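ATP-dependent 6-phosphofructokinase isozyme 2 (Escherichia coli, PDB 3UMO) phosphorylates D-fructose 6-phosphate with ATP and magnesium to give fructose 1,6-bisphosphate, the first committing step of glycolysis, and works as a homodimer. Local coordinates at residues R46-L51 / A261-L266; V223-Q228 / C238-P243; G283-L288 / D298-I303. One frame throughout, in Å; residues are numbered along the deposited sequence.

Contact 1 (R46-L51 / A261-L266); sequences RAIAHL and AMTLKL
Leu-264 is a bump of this helix-to-helix contact, and the hollow that receives it lies between Ile-48, in the last turn of helix 40-50, and Leu-51, just past its end. Its forked end fits them with both branches: CD2 reaches CG2 of Ile-48 at 4.1 Å, while CD1 rests on CB of Leu-51 at 3.9 Å. A leucine suits the place because its two methyls can engage two neighbours at once. In return, Ile-48 extends its long arm past Leu-264, and its CD1 meets CG2 of Thr-263 at 4.1 Å, the two side chains crossing at about a right angle. Thr-263 can offer a methyl here because its hydroxyl is turned beside its own backbone N (chi1 -64°), where OG1 bonds to the carbonyl of Val-259 one turn earlier; CG2 is thereby the branch that meets the isoleucine. At the other end Leu-51 supplies the bump. Its CD1 settles against CB of Ala-261 at 3.7 Å, the closest approach across the two segments, and the single methyl of alanine lets the leucine come down almost to the backbone. No hydrogen bond crosses, so shape and apolar burial carry the join. Strand 4-7 lies against this core through Ile-4, which touches Ile-48, Thr-263 and Leu-264; strand 133-137 adds cover to Thr-263, and Phe-278 of helix 272-286 packs on Leu-51 and Ala-261.

Contact 2 (V223-Q228 / C238-P243); sequences VSLGPQ and CIQVVP. With ATP (adenosine-5'-triphosphate), chain E.
Pro-243 presses its ring against the turn at Pro-227 and Gln-228, and this is the tight end of the contact. Proline suits the spot because its compact ring sets both CG and CD against O of Pro-227, at 3.5 and 3.3 Å. Next to it, CG2 of Val-242 comes to 3.7 Å from O of Gln-228. The packing slackens toward Gln-240. With CG anti to the backbone N (chi1 -178°) and the chain extended beyond it, that glutamine carries NE2 toward the turn, yet its bond to O of Gln-228 is long and weak at 3.4 Å. The same NE2 gives a bond to a water 2.9 Å away, which also lies near OE1 of Gln-228, though that second link is weak. CD1 of Leu-225 lies 3.7 Å from NE2 of Gln-240, the two side chains crossing at about a right angle. NE2 of Gln-228 turns instead to the carbonyl of Pro-227 of the second subunit. The turn also grips ATP: N of Gly-226 donates to O2A at 2.8 Å, and its positive phi (58°) is one that glycine adopts easily. The segments run off the ends of the two outer strands, 221-224 and 238-241, of a three-stranded antiparallel sheet with strand 230-233 between them, while helix 272-286 packs on Val-241 and Pro-243.

Contact 3 (G283-L288 / D298-I303); sequences GSAATL and DDTQKI. With K (potassium ion), chain F; ATP (adenosine-5'-triphosphate), chain E.
The carboxylate of Asp-299 has CD1 of Leu-288 over one face, 4.1 Å from CG, while a water lies close to its plane, 2.7 Å from OD2; that water also donates to the carbonyl of Ala-285, bridging the two helices of this C-terminal part of the ribokinase-type fold. The adenine of ATP is the other flat group. CG2 of Thr-287 sits over one face, 3.6 Å from C4, and Pro-227 lies against the opposite one. At the rim, roughly level with the ring, OG of Ser-284 donates to N3 at 2.9 Å and accepts from the ribose O2', so one small hydroxyl reads both base and sugar. Between the helices Ala-285 fits because its lone methyl allows close approach: CB lies 3.3 Å from OG1 of Thr-300, whose hydroxyl bonds back to the carbonyl of Ser-296, and 3.8 Å from CB of Asp-299. CD1 of Ile-303 packs against both Ala-285 and Leu-288. Gly-283, having no side chain, lets the ribose pass close by its backbone. Ala-286 turns its carbonyl to the potassium ion at 2.9 Å, joining those of Ser-250, Val-252, Asn-289, Gly-291 and Arg-293. Thr-287 is itself steadied from behind: its OG1 donates to O of Ser-284 at 2.7 Å, in the carbonyl plane and on a lone pair (C=O...OG1 angle 134°).

In the fold
From the N terminus the chain passes through strand 4-7 and several further strands to helix 40-50, where contact 1 opens. More than two hundred residues later helix 254-267 closes it, after the chain has built most of the central parallel sheet. Contact 2 falls wholly within that long excursion, a short closure across the small antiparallel sheet. Contact 3 follows contact 1 in series, joining helix 272-286 to helix 297-307 around the loop that supplies potassium ligands. It touches both others: Leu-51 of contact 1 packs on Thr-300, and Pro-243 of contact 2 abuts Ser-284. Contacts 1 and 2 stay about 7 Å apart at their nearest atoms, while contacts 2 and 3 share one ATP.

Contact 1 (R46-L51 / A261-L266)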
loop_
_atom_site.group_PDB
_atom_site.type_symbol
_atom_site.label_atom_id
_atom_site.label_comp_id
_atom_site.label_asym_id
_atom_site.label_seq_id
_atom_site.Cartn_x
_atom_site.Cartn_y
_atom_site.Cartn_z
ATOM N N ARG A 46 -24.469 21.073 8.043
ATOM C CA ARG A 46 -23.246 21.829 8.308
ATOM C C ARG A 46 -22.831 22.662 7.092
ATOM O O ARG A 46 -22.442 23.828 7.229
ATOM C CB ARG A 46 -22.117 20.896 8.744
ATOM C CG ARG A 46 -22.404 20.164 10.052
ATOM C CD ARG A 46 -21.328 19.132 10.361
ATOM N NE ARG A 46 -20.075 19.750 10.785
ATOM C CZ ARG A 46 -18.874 19.370 10.362
ATOM N NH1 ARG A 46 -18.759 18.373 9.499
ATOM N NH2 ARG A 46 -17.784 19.988 10.804
ATOM N N ALA A 47 -22.936 22.072 5.905
ATOM C CA ALA A 47 -22.605 22.787 4.667
ATOM C C ALA A 47 -23.529 23.978 4.485
ATOM O O ALA A 47 -23.104 25.062 4.066
ATOM C CB ALA A 47 -22.700 21.854 3.459
ATOM N N ILE A 48 -24.802 23.781 4.810
ATOM C CA ILE A 48 -25.774 24.855 4.679
ATOM C C ILE A 48 -25.408 26.018 5.599
ATOM O O ILE A 48 -25.481 27.180 5.200
ATOM C CB ILE A 48 -27.207 24.347 4.931
ATOM C CG1 ILE A 48 -27.700 23.602 3.685
ATOM C CG2 ILE A 48 -28.135 25.504 5.287
ATOM C CD1 ILE A 48 -29.011 22.825 3.881
ATOM N N ALA A 49 -24.978 25.700 6.817
ATOM C CA ALA A 49 -24.506 26.725 7.742
ATOM C C ALA A 49 -23.317 27.498 7.160
ATOM O O ALA A 49 -23.279 28.731 7.228
ATOM C CB ALA A 49 -24.140 26.106 9.085
ATOM N N HIS A 50 -22.351 26.781 6.589
ATOM C CA HIS A 50 -21.189 27.426 5.970
ATOM C C HIS A 50 -21.609 28.381 4.862
ATOM O O HIS A 50 -21.004 29.442 4.682
ATOM C CB HIS A 50 -20.219 26.397 5.385
ATOM C CG HIS A 50 -19.511 25.575 6.413
ATOM N ND1 HIS A 50 -19.834 25.626 7.752
ATOM C CD2 HIS A 50 -18.493 24.691 6.302
ATOM C CE1 HIS A 50 -19.044 24.805 8.421
ATOM N NE2 HIS A 50 -18.223 24.225 7.565
ATOM N N LEU A 51 -22.643 28.003 4.118
ATOM C CA LEU A 51 -23.085 28.816 2.989
ATOM C C LEU A 51 -24.025 29.945 3.405
ATOM O O LEU A 51 -24.524 30.690 2.565
ATOM C CB LEU A 51 -23.713 27.945 1.901
ATOM C CG LEU A 51 -22.783 26.880 1.312
ATOM C CD1 LEU A 51 -23.515 26.073 0.247
ATOM C CD2 LEU A 51 -21.516 27.507 0.745
ATOM N N ALA A 261 -25.874 22.995 -0.984
ATOM C CA ALA A 261 -26.008 24.131 -1.893
ATOM C C ALA A 261 -27.258 24.039 -2.753
ATOM O O ALA A 261 -27.965 25.036 -2.955
ATOM C CB ALA A 261 -24.776 24.250 -2.776
ATOM N N MET A 262 -27.519 22.857 -3.301
ATOM C CA MET A 262 -28.688 22.708 -4.156
ATOM C C MET A 262 -29.980 22.844 -3.361
ATOM O O MET A 262 -30.971 23.372 -3.862
ATOM C CB MET A 262 -28.640 21.394 -4.944
ATOM C CG MET A 262 -27.486 21.384 -5.949
ATOM S SD MET A 262 -27.572 20.055 -7.157
ATOM C CE MET A 262 -27.629 18.599 -6.105
ATOM N N THR A 263 -29.953 22.396 -2.109
ATOM C CA THR A 263 -31.099 22.516 -1.216
ATOM C C THR A 263 -31.447 23.982 -0.978
ATOM O O THR A 263 -32.615 24.371 -1.020
ATOM C CB THR A 263 -30.816 21.836 0.136
ATOM O OG1 THR A 263 -30.637 20.428 -0.065
ATOM C CG2 THR A 263 -31.965 22.060 1.103
ATOM N N LEU A 264 -30.429 24.793 -0.714
ATOM C CA LEU A 264 -30.636 26.227 -0.532
ATOM C C LEU A 264 -31.222 26.871 -1.780
ATOM O O LEU A 264 -32.123 27.704 -1.691
ATOM C CB LEU A 264 -29.324 26.915 -0.157
ATOM C CG LEU A 264 -28.923 26.767 1.307
ATOM C CD1 LEU A 264 -27.478 27.221 1.507
ATOM C CD2 LEU A 264 -29.869 27.570 2.193
ATOM N N LYS A 265 -30.712 26.483 -2.945
ATOM C CA LYS A 265 -31.249 27.001 -4.204
ATOM C C LYS A 265 -32.686 26.552 -4.406
ATOM O O LYS A 265 -33.519 27.309 -4.915
ATOM C CB LYS A 265 -30.390 26.571 -5.397
ATOM C CG LYS A 265 -29.100 27.369 -5.561
ATOM C CD LYS A 265 -29.381 28.870 -5.620
ATOM C CE LYS A 265 -28.126 29.667 -5.945
ATOM N NZ LYS A 265 -28.387 31.137 -5.912
ATOM N N LEU A 266 -32.977 25.317 -4.006
ATOM C CA LEU A 266 -34.328 24.778 -4.146
ATOM C C LEU A 266 -35.294 25.576 -3.269
ATOM O O LEU A 266 -36.419 25.886 -3.678
ATOM C CB LEU A 266 -34.345 23.293 -3.779
ATOM C CG LEU A 266 -35.406 22.395 -4.427
ATOM C CD1 LEU A 266 -36.640 22.292 -3.556
ATOM C CD2 LEU A 266 -35.780 22.901 -5.814
#

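Contact 2 (V223-Q228 / C238-P243)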
loop_
_atom_site.group_PDB
_atom_site.type_symbol
_atom_site.label_atom_id
_atom_site.label_comp_id
_atom_site.label_asym_id
_atom_site.label_seq_id
_atom_site.Cartn_x
_atom_site.Cartn_y
_atom_site.Cartn_z
ATOM N N VAL A 223 -27.202 14.092 -11.493
ATOM C CA VAL A 223 -26.177 13.068 -11.412
ATOM C C VAL A 223 -24.834 13.754 -11.214
ATOM O O VAL A 223 -24.350 14.467 -12.094
ATOM C CB VAL A 223 -26.109 12.213 -12.679
ATOM C CG1 VAL A 223 -25.160 11.036 -12.455
ATOM C CG2 VAL A 223 -27.497 11.713 -13.058
ATOM N N SER A 224 -24.222 13.545 -10.057
ATOM C CA SER A 224 -22.930 14.178 -9.817
ATOM C C SER A 224 -21.811 13.290 -10.377
ATOM O O SER A 224 -21.863 12.057 -10.293
ATOM C CB SER A 224 -22.744 14.528 -8.339
ATOM O OG SER A 224 -22.680 13.378 -7.499
ATOM N N LEU A 225 -20.817 13.934 -10.977
ATOM C CA LEU A 225 -19.834 13.261 -11.816
ATOM C C LEU A 225 -18.403 13.499 -11.332
ATOM O O LEU A 225 -17.465 13.503 -12.136
ATOM C CB LEU A 225 -19.970 13.788 -13.241
ATOM C CG LEU A 225 -21.367 13.699 -13.861
ATOM C CD1 LEU A 225 -21.403 14.379 -15.229
ATOM C CD2 LEU A 225 -21.810 12.256 -13.972
ATOM N N GLY A 226 -18.231 13.690 -10.025
ATOM C CA GLY A 226 -16.902 13.930 -9.478
ATOM C C GLY A 226 -16.268 15.156 -10.123
ATOM O O GLY A 226 -16.898 16.207 -10.182
ATOM N N PRO A 227 -15.035 15.020 -10.649
ATOM C CA PRO A 227 -14.362 16.173 -11.266
ATOM C C PRO A 227 -15.043 16.657 -12.548
ATOM O O PRO A 227 -14.769 17.761 -13.016
ATOM C CB PRO A 227 -12.957 15.638 -11.577
ATOM C CG PRO A 227 -13.139 14.169 -11.738
ATOM C CD PRO A 227 -14.236 13.785 -10.764
ATOM N N GLN A 228 -15.938 15.853 -13.113
ATOM C CA GLN A 228 -16.657 16.285 -14.312
ATOM C C GLN A 228 -17.861 17.178 -14.009
ATOM O O GLN A 228 -18.540 17.662 -14.925
ATOM C CB GLN A 228 -17.058 15.067 -15.160
ATOM C CG GLN A 228 -15.865 14.447 -15.854
ATOM C CD GLN A 228 -16.179 13.154 -16.558
ATOM O OE1 GLN A 228 -17.251 12.576 -16.370
ATOM N NE2 GLN A 228 -15.238 12.683 -17.372
ATOM N N CYS A 238 -32.054 19.968 -19.518
ATOM C CA CYS A 238 -30.919 19.093 -19.276
ATOM C C CYS A 238 -29.672 19.940 -19.383
ATOM O O CYS A 238 -29.431 20.571 -20.411
ATOM C CB CYS A 238 -30.855 17.999 -20.329
ATOM S SG CYS A 238 -29.422 16.920 -20.147
ATOM N N ILE A 239 -28.879 19.969 -18.324
ATOM C CA ILE A 239 -27.676 20.780 -18.354
ATOM C C ILE A 239 -26.517 20.045 -17.715
ATOM O O ILE A 239 -26.701 19.272 -16.767
ATOM C CB ILE A 239 -27.873 22.107 -17.613
ATOM C CG1 ILE A 239 -28.399 21.852 -16.203
ATOM C CG2 ILE A 239 -28.818 23.036 -18.381
ATOM C CD1 ILE A 239 -27.907 22.852 -15.202
ATOM N N GLN A 240 -25.320 20.276 -18.245
ATOM C CA GLN A 240 -24.125 19.799 -17.580
ATOM C C GLN A 240 -23.316 21.001 -17.137
ATOM O O GLN A 240 -23.168 21.984 -17.874
ATOM C CB GLN A 240 -23.273 18.872 -18.462
ATOM C CG GLN A 240 -22.038 18.345 -17.704
ATOM C CD GLN A 240 -21.319 17.185 -18.382
ATOM O OE1 GLN A 240 -21.759 16.675 -19.416
ATOM N NE2 GLN A 240 -20.196 16.760 -17.788
ATOM N N VAL A 241 -22.808 20.924 -15.919
ATOM C CA VAL A 241 -21.964 21.980 -15.391
ATOM C C VAL A 241 -20.646 21.358 -14.964
ATOM O O VAL A 241 -20.633 20.400 -14.192
ATOM C CB VAL A 241 -22.630 22.669 -14.194
ATOM C CG1 VAL A 241 -21.658 23.664 -13.543
ATOM C CG2 VAL A 241 -23.897 23.375 -14.640
ATOM N N VAL A 242 -19.545 21.898 -15.481
ATOM C CA VAL A 242 -18.210 21.386 -15.175
ATOM C C VAL A 242 -17.468 22.406 -14.309
ATOM O O VAL A 242 -17.515 23.603 -14.589
ATOM C CB VAL A 242 -17.434 21.136 -16.480
ATOM C CG1 VAL A 242 -16.133 20.365 -16.229
ATOM C CG2 VAL A 242 -18.323 20.374 -17.453
ATOM N N PRO A 243 -16.790 21.936 -13.247
ATOM C CA PRO A 243 -16.039 22.854 -12.386
ATOM C C PRO A 243 -14.854 23.447 -13.129
ATOM O O PRO A 243 -14.404 22.892 -14.137
ATOM C CB PRO A 243 -15.496 21.944 -11.271
ATOM C CG PRO A 243 -16.111 20.606 -11.469
ATOM C CD PRO A 243 -16.595 20.529 -12.871
HETATM P PG ATP E . -19.326 11.910 -1.759
HETATM O O1G ATP E . -20.622 11.516 -1.141
HETATM O O2G ATP E . -18.740 12.949 -0.808
HETATM O O3G ATP E . -18.390 10.767 -1.955
HETATM P PB ATP E . -20.406 12.036 -4.276
HETATM O O1B ATP E . -19.716 10.748 -4.823
HETATM O O2B ATP E . -21.887 11.840 -3.892
HETATM O O3B ATP E . -19.577 12.691 -3.082
HETATM P PA ATP E . -19.322 13.681 -6.375
HETATM O O1A ATP E . -18.066 12.869 -6.261
HETATM O O2A ATP E . -19.877 13.748 -7.799
HETATM O O3A ATP E . -20.416 13.149 -5.411
HETATM O "O5'" ATP E . -18.993 15.150 -5.806
HETATM C "C5'" ATP E . -19.930 16.162 -5.953
HETATM C "C4'" ATP E . -19.473 17.415 -6.552
HETATM O "O4'" ATP E . -18.228 17.785 -5.920
HETATM C "C3'" ATP E . -19.109 17.264 -7.969
HETATM O "O3'" ATP E . -20.207 17.379 -8.794
HETATM C "C2'" ATP E . -18.118 18.337 -8.165
HETATM O "O2'" ATP E . -18.742 19.554 -8.213
HETATM C "C1'" ATP E . -17.344 18.267 -6.906
HETATM N N9 ATP E . -16.191 17.377 -7.029
HETATM C C8 ATP E . -16.125 16.098 -6.615
HETATM N N7 ATP E . -14.888 15.631 -6.919
HETATM C C5 ATP E . -14.182 16.611 -7.519
HETATM C C6 ATP E . -12.881 16.696 -8.028
HETATM N N6 ATP E . -11.946 15.524 -7.973
HETATM N N1 ATP E . -12.483 17.857 -8.577
HETATM C C2 ATP E . -13.305 18.919 -8.640
HETATM N N3 ATP E . -14.550 18.864 -8.158
HETATM C C4 ATP E . -15.010 17.733 -7.594
HETATM O O HOH W 1 -18.928 14.194 -18.121
#

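Contact 3 (G283-L288 / D298-I303)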
loop_
_atom_site.group_PDB
_atom_site.type_symbol
_atom_site.label_atom_id
_atom_site.label_comp_id
_atom_site.label_asym_id
_atom_site.label_seq_id
_atom_site.Cartn_x
_atom_site.Cartn_y
_atom_site.Cartn_z
ATOM N N GLY A 283 -19.699 21.808 -4.155
ATOM C CA GLY A 283 -19.041 20.515 -4.196
ATOM C C GLY A 283 -17.547 20.661 -4.468
ATOM O O GLY A 283 -16.709 20.067 -3.789
ATOM N N SER A 284 -17.212 21.466 -5.470
ATOM C CA SER A 284 -15.819 21.657 -5.841
ATOM C C SER A 284 -15.082 22.534 -4.823
ATOM O O SER A 284 -13.891 22.343 -4.584
ATOM C CB SER A 284 -15.716 22.212 -7.262
ATOM O OG SER A 284 -16.241 21.280 -8.206
ATOM N N ALA A 285 -15.796 23.469 -4.202
ATOM C CA ALA A 285 -15.203 24.272 -3.136
ATOM C C ALA A 285 -14.782 23.358 -1.993
ATOM O O ALA A 285 -13.722 23.550 -1.394
ATOM C CB ALA A 285 -16.187 25.321 -2.642
ATOM N N ALA A 286 -15.589 22.346 -1.701
ATOM C CA ALA A 286 -15.243 21.405 -0.645
ATOM C C ALA A 286 -13.897 20.733 -0.910
ATOM O O ALA A 286 -13.132 20.485 0.015
ATOM C CB ALA A 286 -16.333 20.362 -0.479
ATOM N N THR A 287 -13.616 20.436 -2.173
ATOM C CA THR A 287 -12.395 19.722 -2.527
ATOM C C THR A 287 -11.133 20.559 -2.348
ATOM O O THR A 287 -10.027 20.028 -2.389
ATOM C CB THR A 287 -12.431 19.184 -3.971
ATOM O OG1 THR A 287 -12.233 20.263 -4.891
ATOM C CG2 THR A 287 -13.756 18.504 -4.256
ATOM N N LEU A 288 -11.296 21.865 -2.156
ATOM C CA LEU A 288 -10.137 22.746 -2.003
ATOM C C LEU A 288 -9.540 22.700 -0.600
ATOM O O LEU A 288 -8.389 23.074 -0.387
ATOM C CB LEU A 288 -10.509 24.190 -2.338
ATOM C CG LEU A 288 -11.085 24.368 -3.734
ATOM C CD1 LEU A 288 -11.486 25.823 -3.958
ATOM C CD2 LEU A 288 -10.072 23.900 -4.771
ATOM N N ASP A 298 -16.763 31.632 0.803
ATOM C CA ASP A 298 -15.998 32.437 -0.145
ATOM C C ASP A 298 -15.543 31.646 -1.366
ATOM O O ASP A 298 -15.623 32.146 -2.488
ATOM C CB ASP A 298 -14.803 33.102 0.537
ATOM C CG ASP A 298 -15.222 34.124 1.578
ATOM O OD1 ASP A 298 -16.439 34.387 1.707
ATOM O OD2 ASP A 298 -14.331 34.672 2.262
ATOM N N ASP A 299 -15.066 30.422 -1.153
ATOM C CA ASP A 299 -14.645 29.576 -2.272
ATOM C C ASP A 299 -15.839 29.223 -3.152
ATOM O O ASP A 299 -15.736 29.217 -4.380
ATOM C CB ASP A 299 -13.977 28.292 -1.774
ATOM C CG ASP A 299 -12.621 28.535 -1.146
ATOM O OD1 ASP A 299 -11.991 29.570 -1.454
ATOM O OD2 ASP A 299 -12.186 27.670 -0.348
ATOM N N THR A 300 -16.973 28.931 -2.523
ATOM C CA THR A 300 -18.181 28.584 -3.273
ATOM C C THR A 300 -18.629 29.775 -4.117
ATOM O O THR A 300 -18.961 29.631 -5.295
ATOM C CB THR A 300 -19.319 28.122 -2.330
ATOM O OG1 THR A 300 -18.875 26.993 -1.556
ATOM C CG2 THR A 300 -20.565 27.736 -3.123
ATOM N N GLN A 301 -18.612 30.962 -3.517
ATOM C CA GLN A 301 -18.979 32.180 -4.234
ATOM C C GLN A 301 -18.074 32.431 -5.431
ATOM O O GLN A 301 -18.548 32.805 -6.503
ATOM C CB GLN A 301 -18.954 33.390 -3.295
ATOM C CG GLN A 301 -19.199 34.716 -3.999
ATOM C CD GLN A 301 -19.470 35.853 -3.030
ATOM O OE1 GLN A 301 -19.065 35.806 -1.866
ATOM N NE2 GLN A 301 -20.167 36.881 -3.505
ATOM N N LYS A 302 -16.775 32.220 -5.244
ATOM C CA LYS A 302 -15.795 32.457 -6.307
ATOM C C LYS A 302 -16.023 31.518 -7.489
ATOM O O LYS A 302 -16.025 31.942 -8.650
ATOM C CB LYS A 302 -14.372 32.277 -5.766
ATOM C CG LYS A 302 -13.270 32.571 -6.782
ATOM C CD LYS A 302 -11.904 32.104 -6.273
ATOM C CE LYS A 302 -11.518 32.808 -4.980
ATOM N NZ LYS A 302 -10.161 32.402 -4.491
ATOM N N ILE A 303 -16.209 30.237 -7.190
ATOM C CA ILE A 303 -16.473 29.258 -8.241
ATOM C C ILE A 303 -17.815 29.543 -8.923
ATOM O O ILE A 303 -17.910 29.525 -10.152
ATOM C CB ILE A 303 -16.435 27.815 -7.702
ATOM C CG1 ILE A 303 -15.024 27.479 -7.209
ATOM C CG2 ILE A 303 -16.865 26.831 -8.798
ATOM C CD1 ILE A 303 -14.935 26.215 -6.360
HETATM K K K F . -12.383 18.351 1.875
HETATM P PG ATP E . -19.326 11.910 -1.759
HETATM O O1G ATP E . -20.622 11.516 -1.141
HETATM O O2G ATP E . -18.740 12.949 -0.808
HETATM O O3G ATP E . -18.390 10.767 -1.955
HETATM P PB ATP E . -20.406 12.036 -4.276
HETATM O O1B ATP E . -19.716 10.748 -4.823
HETATM O O2B ATP E . -21.887 11.840 -3.892
HETATM O O3B ATP E . -19.577 12.691 -3.082
HETATM P PA ATP E . -19.322 13.681 -6.375
HETATM O O1A ATP E . -18.066 12.869 -6.261
HETATM O O2A ATP E . -19.877 13.748 -7.799
HETATM O O3A ATP E . -20.416 13.149 -5.411
HETATM O "O5'" ATP E . -18.993 15.150 -5.806
HETATM C "C5'" ATP E . -19.930 16.162 -5.953
HETATM C "C4'" ATP E . -19.473 17.415 -6.552
HETATM O "O4'" ATP E . -18.228 17.785 -5.920
HETATM C "C3'" ATP E . -19.109 17.264 -7.969
HETATM O "O3'" ATP E . -20.207 17.379 -8.794
HETATM C "C2'" ATP E . -18.118 18.337 -8.165
HETATM O "O2'" ATP E . -18.742 19.554 -8.213
HETATM C "C1'" ATP E . -17.344 18.267 -6.906
HETATM N N9 ATP E . -16.191 17.377 -7.029
HETATM C C8 ATP E . -16.125 16.098 -6.615
HETATM N N7 ATP E . -14.888 15.631 -6.919
HETATM C C5 ATP E . -14.182 16.611 -7.519
HETATM C C6 ATP E . -12.881 16.696 -8.028
HETATM N N6 ATP E . -11.946 15.524 -7.973
HETATM N N1 ATP E . -12.483 17.857 -8.577
HETATM C C2 ATP E . -13.305 18.919 -8.640
HETATM N N3 ATP E . -14.550 18.864 -8.158
HETATM C C4 ATP E . -15.010 17.733 -7.594
HETATM O O HOH W 2 -13.957 25.761 0.290
#